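Local coordinates for DUF3828 domain-containing protein (PDB 3KZT) that is of unknown function but folds as an antiparallel four-stranded sheet packed against a long helix, and pairs with a second copy of itself, at residues 25-30 / 125-130; 40-45 / 80-85; 33-38 / 121-126. All blocks are in the same frame, centred on the assembly; numbering follows the deposited sequence.

Overall arrangement
The three contacts illustrate how one long helix can be used along its length. Interactions 1 and 3 both lay helix 13-41 against strand 119-130, and both are buried; interaction 3 lies almost at the centre of the chain, and interaction 1 is about 11 Å from it, centre to centre. Interaction 2, on the opposite side of the chain's centre from interaction 1, is only partly buried and ties the end region of the same helix to a loop. The chemistry follows: aliphatic methyls in interaction 1, a hydrogen-bonded phenol among methyls in interaction 3, and a phenyl ring on an isoleucine in interaction 2. Arg126 and Arg83, turned away from these contacts, each bind a sulfate ion.

Interaction 1. Residues 25-30 / 125-130; sequences QEAIGM and VRVVNV. With SO4 (sulfate ion), chain E.
Met30 and Val127 reach toward each other tip to tip, and this meeting of methyl groups carries much of the packing between helix 25-30 and strand 125-130. Met30, modelled as selenomethionine, leaves the helix with CG anti to the backbone N (chi1 176°) and then bends at both following torsions, which swings CE over the fork of the valine. CE sits 3.7 Å from Val127 CG2 and almost as close to CG1, so that both branches are engaged. CG1 is also the branch turned to Ala27, whose CB lies 4.2 Å from it; one turn of the helix therefore offers two methyls, from Ala27 and Met30, to a single strand residue. Tyr105 of the adjacent strand touches both Ala27 and Val127, and Tyr134 packs on Met30 from the strand on the other side.

The neighbouring strand residue, Arg126, is put by the alternation of the strand on the opposite face of the sheet from Val127. Its chain bends at chi3 (82°), and NH1 gives a hydrogen bond of 3.0 Å to O4 of a sulfate ion, with an N-H...O angle of 151°. O4 lies in the guanidinium plane at its edge. NH2 forms a salt bridge with Asp137, which would hold the group's rotation, while Trp104 NE1 also binds the sulfate, an ion probably taken from the crystallisation liquor. Alternate strand residues turned to the helix, with Arg126 and Val128 turned to the other face, are typical of an antiparallel sheet with a helix packed across one side, as in an alpha+beta fold.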
loop_
_atom_site.group_PDB
_atom_site.type_symbol
_atom_site.label_atom_id
_atom_site.label_comp_id
_atom_site.label_asym_id
_atom_site.label_seq_id
_atom_site.Cartn_x
_atom_site.Cartn_y
_atom_site.Cartn_z
ATOM N N GLN A 25 -17.770 -5.661 -7.606
ATOM C CA GLN A 25 -16.844 -5.786 -6.462
ATOM C C GLN A 25 -15.515 -6.411 -6.841
ATOM O O GLN A 25 -14.487 -6.021 -6.281
ATOM C CB GLN A 25 -17.466 -6.554 -5.280
ATOM C CG GLN A 25 -18.607 -5.828 -4.556
ATOM C CD GLN A 25 -18.200 -4.502 -3.893
ATOM O OE1 GLN A 25 -17.016 -4.228 -3.661
ATOM N NE2 GLN A 25 -19.191 -3.677 -3.600
ATOM N N GLU A 26 -15.535 -7.381 -7.776
ATOM C CA GLU A 26 -14.302 -7.966 -8.327
ATOM C C GLU A 26 -13.480 -6.906 -9.071
ATOM O O GLU A 26 -12.276 -6.842 -8.891
ATOM C CB GLU A 26 -14.604 -9.147 -9.283
ATOM C CG GLU A 26 -15.177 -10.381 -8.587
ATOM C CD GLU A 26 -15.595 -11.502 -9.537
ATOM O OE1 GLU A 26 -15.314 -11.441 -10.764
ATOM O OE2 GLU A 26 -16.208 -12.455 -9.045
ATOM N N ALA A 27 -14.156 -6.089 -9.895
ATOM C CA ALA A 27 -13.515 -4.991 -10.650
ATOM C C ALA A 27 -12.940 -3.950 -9.694
ATOM O O ALA A 27 -11.804 -3.534 -9.852
ATOM C CB ALA A 27 -14.520 -4.328 -11.616
ATOM N N ILE A 28 -13.744 -3.551 -8.702
ATOM C CA ILE A 28 -13.302 -2.636 -7.634
ATOM C C ILE A 28 -12.016 -3.170 -6.925
ATOM O O ILE A 28 -11.050 -2.433 -6.797
ATOM C CB ILE A 28 -14.487 -2.318 -6.630
ATOM C CG1 ILE A 28 -15.472 -1.348 -7.305
ATOM C CG2 ILE A 28 -13.974 -1.698 -5.331
ATOM C CD1 ILE A 28 -16.765 -1.165 -6.581
ATOM N N GLY A 29 -12.015 -4.463 -6.555
ATOM C CA GLY A 29 -10.852 -5.142 -5.937
ATOM C C GLY A 29 -9.562 -5.033 -6.754
ATOM O O GLY A 29 -8.504 -4.766 -6.202
HETATM N N MSE A 30 -9.662 -5.237 -8.055
HETATM C CA MSE A 30 -8.500 -5.073 -8.972
HETATM C C MSE A 30 -7.999 -3.617 -9.016
HETATM O O MSE A 30 -6.798 -3.381 -8.958
HETATM C CB MSE A 30 -8.857 -5.528 -10.390
HETATM C CG MSE A 30 -7.721 -5.310 -11.436
HETATM SE SE MSE A 30 -7.634 -3.522 -12.222
HETATM C CE MSE A 30 -9.389 -3.553 -13.104
ATOM N N VAL A 125 -12.276 5.611 -14.288
ATOM C CA VAL A 125 -11.479 4.555 -14.940
ATOM C C VAL A 125 -12.423 3.466 -15.483
ATOM O O VAL A 125 -13.432 3.135 -14.835
ATOM C CB VAL A 125 -10.392 3.954 -13.990
ATOM C CG1 VAL A 125 -9.544 5.070 -13.375
ATOM C CG2 VAL A 125 -11.001 3.065 -12.895
ATOM N N ARG A 126 -12.100 2.942 -16.679
ATOM C CA ARG A 126 -12.888 1.909 -17.344
ATOM C C ARG A 126 -12.140 0.570 -17.281
ATOM O O ARG A 126 -10.920 0.537 -17.469
ATOM C CB ARG A 126 -13.165 2.288 -18.787
ATOM C CG ARG A 126 -14.390 1.595 -19.348
ATOM C CD ARG A 126 -14.634 1.960 -20.797
ATOM N NE ARG A 126 -13.832 1.186 -21.747
ATOM C CZ ARG A 126 -13.818 1.381 -23.079
ATOM N NH1 ARG A 126 -14.556 2.360 -23.663
ATOM N NH2 ARG A 126 -13.048 0.596 -23.851
ATOM N N VAL A 127 -12.895 -0.519 -17.049
ATOM C CA VAL A 127 -12.354 -1.873 -16.830
ATOM C C VAL A 127 -12.787 -2.841 -17.936
ATOM O O VAL A 127 -13.942 -2.823 -18.340
ATOM C CB VAL A 127 -12.840 -2.448 -15.450
ATOM C CG1 VAL A 127 -12.458 -3.940 -15.294
ATOM C CG2 VAL A 127 -12.265 -1.635 -14.307
ATOM N N VAL A 128 -11.853 -3.679 -18.411
ATOM C CA VAL A 128 -12.144 -4.754 -19.384
ATOM C C VAL A 128 -11.777 -6.088 -18.709
ATOM O O VAL A 128 -10.867 -6.122 -17.865
ATOM C CB VAL A 128 -11.345 -4.576 -20.727
ATOM C CG1 VAL A 128 -9.813 -4.677 -20.501
ATOM C CG2 VAL A 128 -11.799 -5.594 -21.770
ATOM N N ASN A 129 -12.513 -7.151 -19.036
ATOM C CA ASN A 129 -12.194 -8.511 -18.573
ATOM C C ASN A 129 -11.652 -9.277 -19.775
ATOM O O ASN A 129 -12.335 -9.390 -20.775
ATOM C CB ASN A 129 -13.415 -9.214 -17.983
ATOM C CG ASN A 129 -13.045 -10.525 -17.229
ATOM O OD1 ASN A 129 -12.454 -11.443 -17.789
ATOM N ND2 ASN A 129 -13.429 -10.600 -15.967
ATOM N N VAL A 130 -10.412 -9.764 -19.661
ATOM C CA VAL A 130 -9.768 -10.596 -20.687
ATOM C C VAL A 130 -9.491 -11.962 -20.044
ATOM O O VAL A 130 -8.645 -12.053 -19.150
ATOM C CB VAL A 130 -8.442 -9.958 -21.192
ATOM C CG1 VAL A 130 -7.832 -10.811 -22.293
ATOM C CG2 VAL A 130 -8.691 -8.557 -21.693
HETATM S S SO4 E . -18.153 3.698 -23.028
HETATM O O1 SO4 E . -18.171 2.623 -24.016
HETATM O O2 SO4 E . -18.690 3.211 -21.754
HETATM O O3 SO4 E . -18.982 4.803 -23.511
HETATM O O4 SO4 E . -16.778 4.164 -22.851
#

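Interaction 2. Residues 40-45 / 80-85; sequences ASFMST and PIIRAQ. With SO4 (sulfate ion), chain F.
A small, partly buried apolar contact between Phe42 and Ile82 joins the chain at the end of helix 13-41 to the loop that leads from helix 63-75 to strand 96-101. The two side chains come from opposite directions: Ile82 CD1 meets the ring obliquely, 3.6 Å from Phe42 CZ. Ile82 holds CG1 in the crowded position between N and carbonyl carbon (chi1 58°), with CD1 extended beyond it toward the ring. The carbonyl O of Gln85 lies 4.0 Å from Phe42 CE2, and Tyr38 packs edge-to-face with the same phenyl ring. Next to Phe42 in the chain, Met43 packs on Ile56 of the second subunit.

Arg83 extends away from the phenyl ring to a sulfate ion. NH1 bonds O2 at 2.9 Å, and NH2 bonds O1 at 2.8 Å and, weakly, O2; the sulfur lies in the guanidinium plane, at its edge. A leucine here would probably leave the sulfate without these bonds and Thr140 OG1 without its partner on NH2. Arg83 also has a left-handed backbone (phi 52°, psi 51°), and both it and Ala84 face Asp79, the pattern of a G1 beta bulge.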
loop_
_atom_site.group_PDB
_atom_site.type_symbol
_atom_site.label_atom_id
_atom_site.label_comp_id
_atom_site.label_asym_id
_atom_site.label_seq_id
_atom_site.Cartn_x
_atom_site.Cartn_y
_atom_site.Cartn_z
ATOM N N ALA A 40 2.769 2.643 -3.739
ATOM C CA ALA A 40 3.998 2.193 -3.065
ATOM C C ALA A 40 5.280 2.465 -3.880
ATOM O O ALA A 40 6.335 2.675 -3.295
ATOM C CB ALA A 40 3.901 0.699 -2.699
ATOM N N SER A 41 5.176 2.476 -5.218
ATOM C CA SER A 41 6.327 2.806 -6.095
ATOM C C SER A 41 6.859 4.246 -5.906
ATOM O O SER A 41 8.024 4.503 -6.175
ATOM C CB SER A 41 5.996 2.560 -7.577
ATOM O OG SER A 41 5.167 3.576 -8.106
ATOM N N PHE A 42 6.008 5.161 -5.425
ATOM C CA PHE A 42 6.438 6.522 -5.072
ATOM C C PHE A 42 7.309 6.601 -3.792
ATOM O O PHE A 42 7.890 7.658 -3.540
ATOM C CB PHE A 42 5.235 7.458 -4.928
ATOM C CG PHE A 42 4.533 7.729 -6.212
ATOM C CD1 PHE A 42 3.534 6.874 -6.672
ATOM C CD2 PHE A 42 4.865 8.854 -6.978
ATOM C CE1 PHE A 42 2.880 7.126 -7.859
ATOM C CE2 PHE A 42 4.217 9.114 -8.173
ATOM C CZ PHE A 42 3.220 8.252 -8.616
HETATM N N MSE A 43 7.395 5.512 -2.990
HETATM C CA MSE A 43 8.220 5.475 -1.750
HETATM C C MSE A 43 9.727 5.466 -2.069
HETATM O O MSE A 43 10.532 5.968 -1.290
HETATM C CB MSE A 43 7.890 4.225 -0.901
HETATM C CG MSE A 43 6.431 4.105 -0.403
HETATM SE SE MSE A 43 5.994 5.415 0.937
HETATM C CE MSE A 43 7.449 5.099 2.182
ATOM N N SER A 44 10.102 4.849 -3.202
ATOM C CA SER A 44 11.513 4.819 -3.662
ATOM C C SER A 44 11.821 6.131 -4.418
ATOM O O SER A 44 10.947 6.661 -5.114
ATOM C CB SER A 44 11.751 3.622 -4.587
ATOM N N THR A 45 13.051 6.644 -4.263
ATOM C CA THR A 45 13.527 7.884 -4.948
ATOM C C THR A 45 14.737 7.572 -5.859
ATOM O O THR A 45 15.764 8.275 -5.809
ATOM C CB THR A 45 13.919 8.989 -3.922
ATOM N N PRO A 80 -1.229 11.312 -14.880
ATOM C CA PRO A 80 -2.697 11.218 -15.041
ATOM C C PRO A 80 -3.417 10.109 -14.185
ATOM O O PRO A 80 -4.634 10.226 -13.943
ATOM C CB PRO A 80 -2.855 10.924 -16.543
ATOM C CG PRO A 80 -1.614 10.249 -16.905
ATOM C CD PRO A 80 -0.546 10.937 -16.137
ATOM N N ILE A 81 -2.663 9.073 -13.748
ATOM C CA ILE A 81 -3.216 7.993 -12.917
ATOM C C ILE A 81 -3.658 8.544 -11.547
ATOM O O ILE A 81 -4.746 8.229 -11.081
ATOM C CB ILE A 81 -2.196 6.824 -12.721
ATOM C CG1 ILE A 81 -1.884 6.126 -14.064
ATOM C CG2 ILE A 81 -2.758 5.769 -11.731
ATOM C CD1 ILE A 81 -0.736 5.141 -13.985
ATOM N N ILE A 82 -2.803 9.382 -10.934
ATOM C CA ILE A 82 -3.085 10.045 -9.612
ATOM C C ILE A 82 -3.505 11.544 -9.705
ATOM O O ILE A 82 -3.902 12.136 -8.680
ATOM C CB ILE A 82 -1.876 9.900 -8.591
ATOM C CG1 ILE A 82 -0.560 10.488 -9.139
ATOM C CG2 ILE A 82 -1.660 8.436 -8.233
ATOM C CD1 ILE A 82 0.550 10.602 -8.119
ATOM N N ARG A 83 -3.434 12.138 -10.914
ATOM C CA ARG A 83 -3.687 13.588 -11.136
ATOM C C ARG A 83 -2.843 14.435 -10.177
ATOM O O ARG A 83 -3.356 15.311 -9.461
ATOM C CB ARG A 83 -5.184 13.916 -11.043
ATOM C CG ARG A 83 -5.982 13.279 -12.124
ATOM C CD ARG A 83 -7.422 13.659 -12.031
ATOM N NE ARG A 83 -8.184 13.130 -13.164
ATOM C CZ ARG A 83 -9.472 13.396 -13.432
ATOM N NH1 ARG A 83 -10.207 14.204 -12.639
ATOM N NH2 ARG A 83 -10.045 12.845 -14.512
ATOM N N ALA A 84 -1.550 14.128 -10.154
ATOM C CA ALA A 84 -0.598 14.772 -9.262
ATOM C C ALA A 84 0.806 14.436 -9.736
ATOM O O ALA A 84 0.978 13.535 -10.562
ATOM C CB ALA A 84 -0.796 14.291 -7.853
ATOM N N GLN A 85 1.792 15.172 -9.237
ATOM C CA GLN A 85 3.210 14.884 -9.523
ATOM C C GLN A 85 3.759 13.783 -8.607
ATOM O O GLN A 85 4.601 12.989 -9.018
ATOM C CB GLN A 85 4.066 16.130 -9.327
ATOM C CG GLN A 85 3.755 17.267 -10.292
ATOM C CD GLN A 85 4.744 18.436 -10.178
ATOM O OE1 GLN A 85 5.825 18.304 -9.603
ATOM N NE2 GLN A 85 4.372 19.578 -10.741
HETATM S S SO4 F . -13.176 13.892 -15.153
HETATM O O1 SO4 F . -12.438 12.988 -16.037
HETATM O O2 SO4 F . -12.796 13.668 -13.763
HETATM O O3 SO4 F . -14.611 13.647 -15.301
HETATM O O4 SO4 F . -12.876 15.278 -15.517
#

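Interaction 3. Residues 33-38 / 121-126; sequences DFYEAY and VSIPVR. With SO4 (sulfate ion), chain E.
Tyr35 and Ile123 mark the closest backbone approach of helix 33-38 to strand 121-126, yet their CA atoms are still 11.4 Å apart, a gap that a long aromatic side chain has to span. Tyr35 does so with its far end: OH lies 4.1 Å from Ile123 CG2 and equally far from Val125 CG1, touching two residues that point to the same side of the strand. The tyrosine crosses Ile123 obliquely, while it and Val125 run past each other in opposite directions. Ile123 turns CG2 anti to its backbone N, whereas in Val125 it is CG1 that lies anti to the carbonyl carbon (chi1 -52°); these are the two methyls, both on the strand side, that the hydroxyl end meets.

The ring itself is partly covered within the helix, where Phe34 CE2 stands 3.9 Å above one face, offset toward the rim. Val107 and Leu95 also pack on Tyr35, and Ile136 of strand 133-139 touches both Phe34 and Val125. On the side of the helix given to the dimer, Glu36 and Ala37 pack on Met43 of the second subunit.

With methyls on the strand side, the polar tip of Tyr35 finds its partner in the loop 80-85 instead: Tyr35 OH hydrogen-bonds to Ile81 O. The chemistry thus implies a divided role for one side chain, with van der Waals contact to the sheet and a directional bond to that loop, so that a buried hydroxyl is satisfied and the position of the ring end is probably fixed.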
loop_
_atom_site.group_PDB
_atom_site.type_symbol
_atom_site.label_atom_id
_atom_site.label_comp_id
_atom_site.label_asym_id
_atom_site.label_seq_id
_atom_site.Cartn_x
_atom_site.Cartn_y
_atom_site.Cartn_z
ATOM N N ASP A 33 -6.214 -2.772 -5.854
ATOM C CA ASP A 33 -4.867 -3.424 -5.883
ATOM C C ASP A 33 -3.891 -2.660 -6.736
ATOM O O ASP A 33 -2.724 -2.532 -6.364
ATOM C CB ASP A 33 -4.925 -4.861 -6.436
ATOM C CG ASP A 33 -5.689 -5.828 -5.541
ATOM O OD1 ASP A 33 -6.033 -5.491 -4.388
ATOM O OD2 ASP A 33 -5.956 -6.936 -6.021
ATOM N N PHE A 34 -4.351 -2.202 -7.907
ATOM C CA PHE A 34 -3.514 -1.374 -8.781
ATOM C C PHE A 34 -3.037 -0.096 -8.078
ATOM O O PHE A 34 -1.835 0.171 -8.051
ATOM C CB PHE A 34 -4.233 -0.996 -10.096
ATOM C CG PHE A 34 -3.523 0.066 -10.864
ATOM C CD1 PHE A 34 -2.202 -0.130 -11.281
ATOM C CD2 PHE A 34 -4.141 1.294 -11.147
ATOM C CE1 PHE A 34 -1.513 0.868 -11.969
ATOM C CE2 PHE A 34 -3.453 2.296 -11.849
ATOM C CZ PHE A 34 -2.143 2.081 -12.253
ATOM N N TYR A 35 -3.979 0.675 -7.525
ATOM C CA TYR A 35 -3.647 1.958 -6.863
ATOM C C TYR A 35 -2.773 1.824 -5.619
ATOM O O TYR A 35 -1.885 2.646 -5.411
ATOM C CB TYR A 35 -4.909 2.815 -6.583
ATOM C CG TYR A 35 -5.292 3.651 -7.773
ATOM C CD1 TYR A 35 -6.080 3.128 -8.801
ATOM C CD2 TYR A 35 -4.834 4.960 -7.897
ATOM C CE1 TYR A 35 -6.413 3.889 -9.918
ATOM C CE2 TYR A 35 -5.157 5.733 -9.000
ATOM C CZ TYR A 35 -5.952 5.199 -10.013
ATOM O OH TYR A 35 -6.283 5.950 -11.110
ATOM N N GLU A 36 -3.009 0.789 -4.812
ATOM C CA GLU A 36 -2.150 0.525 -3.636
ATOM C C GLU A 36 -0.729 0.100 -4.041
ATOM O O GLU A 36 0.249 0.586 -3.458
ATOM C CB GLU A 36 -2.794 -0.486 -2.693
ATOM C CG GLU A 36 -3.958 0.128 -1.927
ATOM C CD GLU A 36 -4.858 -0.879 -1.252
ATOM O OE1 GLU A 36 -4.460 -2.065 -1.066
ATOM O OE2 GLU A 36 -5.989 -0.476 -0.896
ATOM N N ALA A 37 -0.629 -0.782 -5.049
ATOM C CA ALA A 37 0.674 -1.230 -5.596
ATOM C C ALA A 37 1.429 -0.077 -6.264
ATOM O O ALA A 37 2.612 0.122 -6.008
ATOM C CB ALA A 37 0.467 -2.361 -6.598
ATOM N N TYR A 38 0.718 0.672 -7.112
ATOM C CA TYR A 38 1.278 1.837 -7.820
ATOM C C TYR A 38 1.750 2.935 -6.848
ATOM O O TYR A 38 2.847 3.460 -7.000
ATOM C CB TYR A 38 0.254 2.402 -8.814
ATOM C CG TYR A 38 0.816 3.422 -9.765
ATOM C CD1 TYR A 38 1.763 3.050 -10.723
ATOM C CD2 TYR A 38 0.379 4.759 -9.745
ATOM C CE1 TYR A 38 2.293 3.979 -11.616
ATOM C CE2 TYR A 38 0.903 5.697 -10.636
ATOM C CZ TYR A 38 1.855 5.296 -11.573
ATOM O OH TYR A 38 2.376 6.193 -12.454
ATOM N N VAL A 121 -9.528 14.334 -5.229
ATOM C CA VAL A 121 -9.201 13.803 -6.576
ATOM C C VAL A 121 -10.239 12.727 -6.921
ATOM O O VAL A 121 -10.609 11.932 -6.045
ATOM C CB VAL A 121 -7.778 13.228 -6.621
ATOM C CG1 VAL A 121 -7.445 12.722 -8.022
ATOM C CG2 VAL A 121 -6.764 14.308 -6.205
ATOM N N SER A 122 -10.707 12.740 -8.189
ATOM C CA SER A 122 -11.732 11.818 -8.684
ATOM C C SER A 122 -11.440 11.444 -10.155
ATOM O O SER A 122 -11.755 12.216 -11.067
ATOM C CB SER A 122 -13.109 12.468 -8.546
ATOM O OG SER A 122 -14.122 11.634 -9.052
ATOM N N ILE A 123 -10.829 10.258 -10.364
ATOM C CA ILE A 123 -10.470 9.750 -11.698
ATOM C C ILE A 123 -11.498 8.689 -12.176
ATOM O O ILE A 123 -11.606 7.613 -11.548
ATOM C CB ILE A 123 -9.032 9.067 -11.709
ATOM C CG1 ILE A 123 -7.950 9.996 -11.122
ATOM C CG2 ILE A 123 -8.644 8.644 -13.137
ATOM C CD1 ILE A 123 -7.647 9.743 -9.645
ATOM N N PRO A 124 -12.268 8.984 -13.268
ATOM C CA PRO A 124 -13.068 7.900 -13.839
ATOM C C PRO A 124 -12.122 6.920 -14.562
ATOM O O PRO A 124 -11.237 7.378 -15.317
ATOM C CB PRO A 124 -13.980 8.616 -14.853
ATOM C CG PRO A 124 -13.802 10.093 -14.592
ATOM C CD PRO A 124 -12.472 10.246 -14.005
ATOM N N VAL A 125 -12.276 5.611 -14.288
ATOM C CA VAL A 125 -11.479 4.555 -14.940
ATOM C C VAL A 125 -12.423 3.466 -15.483
ATOM O O VAL A 125 -13.432 3.135 -14.835
ATOM C CB VAL A 125 -10.392 3.954 -13.990
ATOM C CG1 VAL A 125 -9.544 5.070 -13.375
ATOM C CG2 VAL A 125 -11.001 3.065 -12.895
ATOM N N ARG A 126 -12.100 2.942 -16.679
ATOM C CA ARG A 126 -12.888 1.909 -17.344
ATOM C C ARG A 126 -12.140 0.570 -17.281
ATOM O O ARG A 126 -10.920 0.537 -17.469
ATOM C CB ARG A 126 -13.165 2.288 -18.787
ATOM C CG ARG A 126 -14.390 1.595 -19.348
ATOM C CD ARG A 126 -14.634 1.960 -20.797
ATOM N NE ARG A 126 -13.832 1.186 -21.747
ATOM C CZ ARG A 126 -13.818 1.381 -23.079
ATOM N NH1 ARG A 126 -14.556 2.360 -23.663
ATOM N NH2 ARG A 126 -13.048 0.596 -23.851
HETATM S S SO4 E . -18.153 3.698 -23.028
HETATM O O1 SO4 E . -18.171 2.623 -24.016
HETATM O O2 SO4 E . -18.690 3.211 -21.754
HETATM O O3 SO4 E . -18.982 4.803 -23.511
HETATM O O4 SO4 E . -16.778 4.164 -22.851
#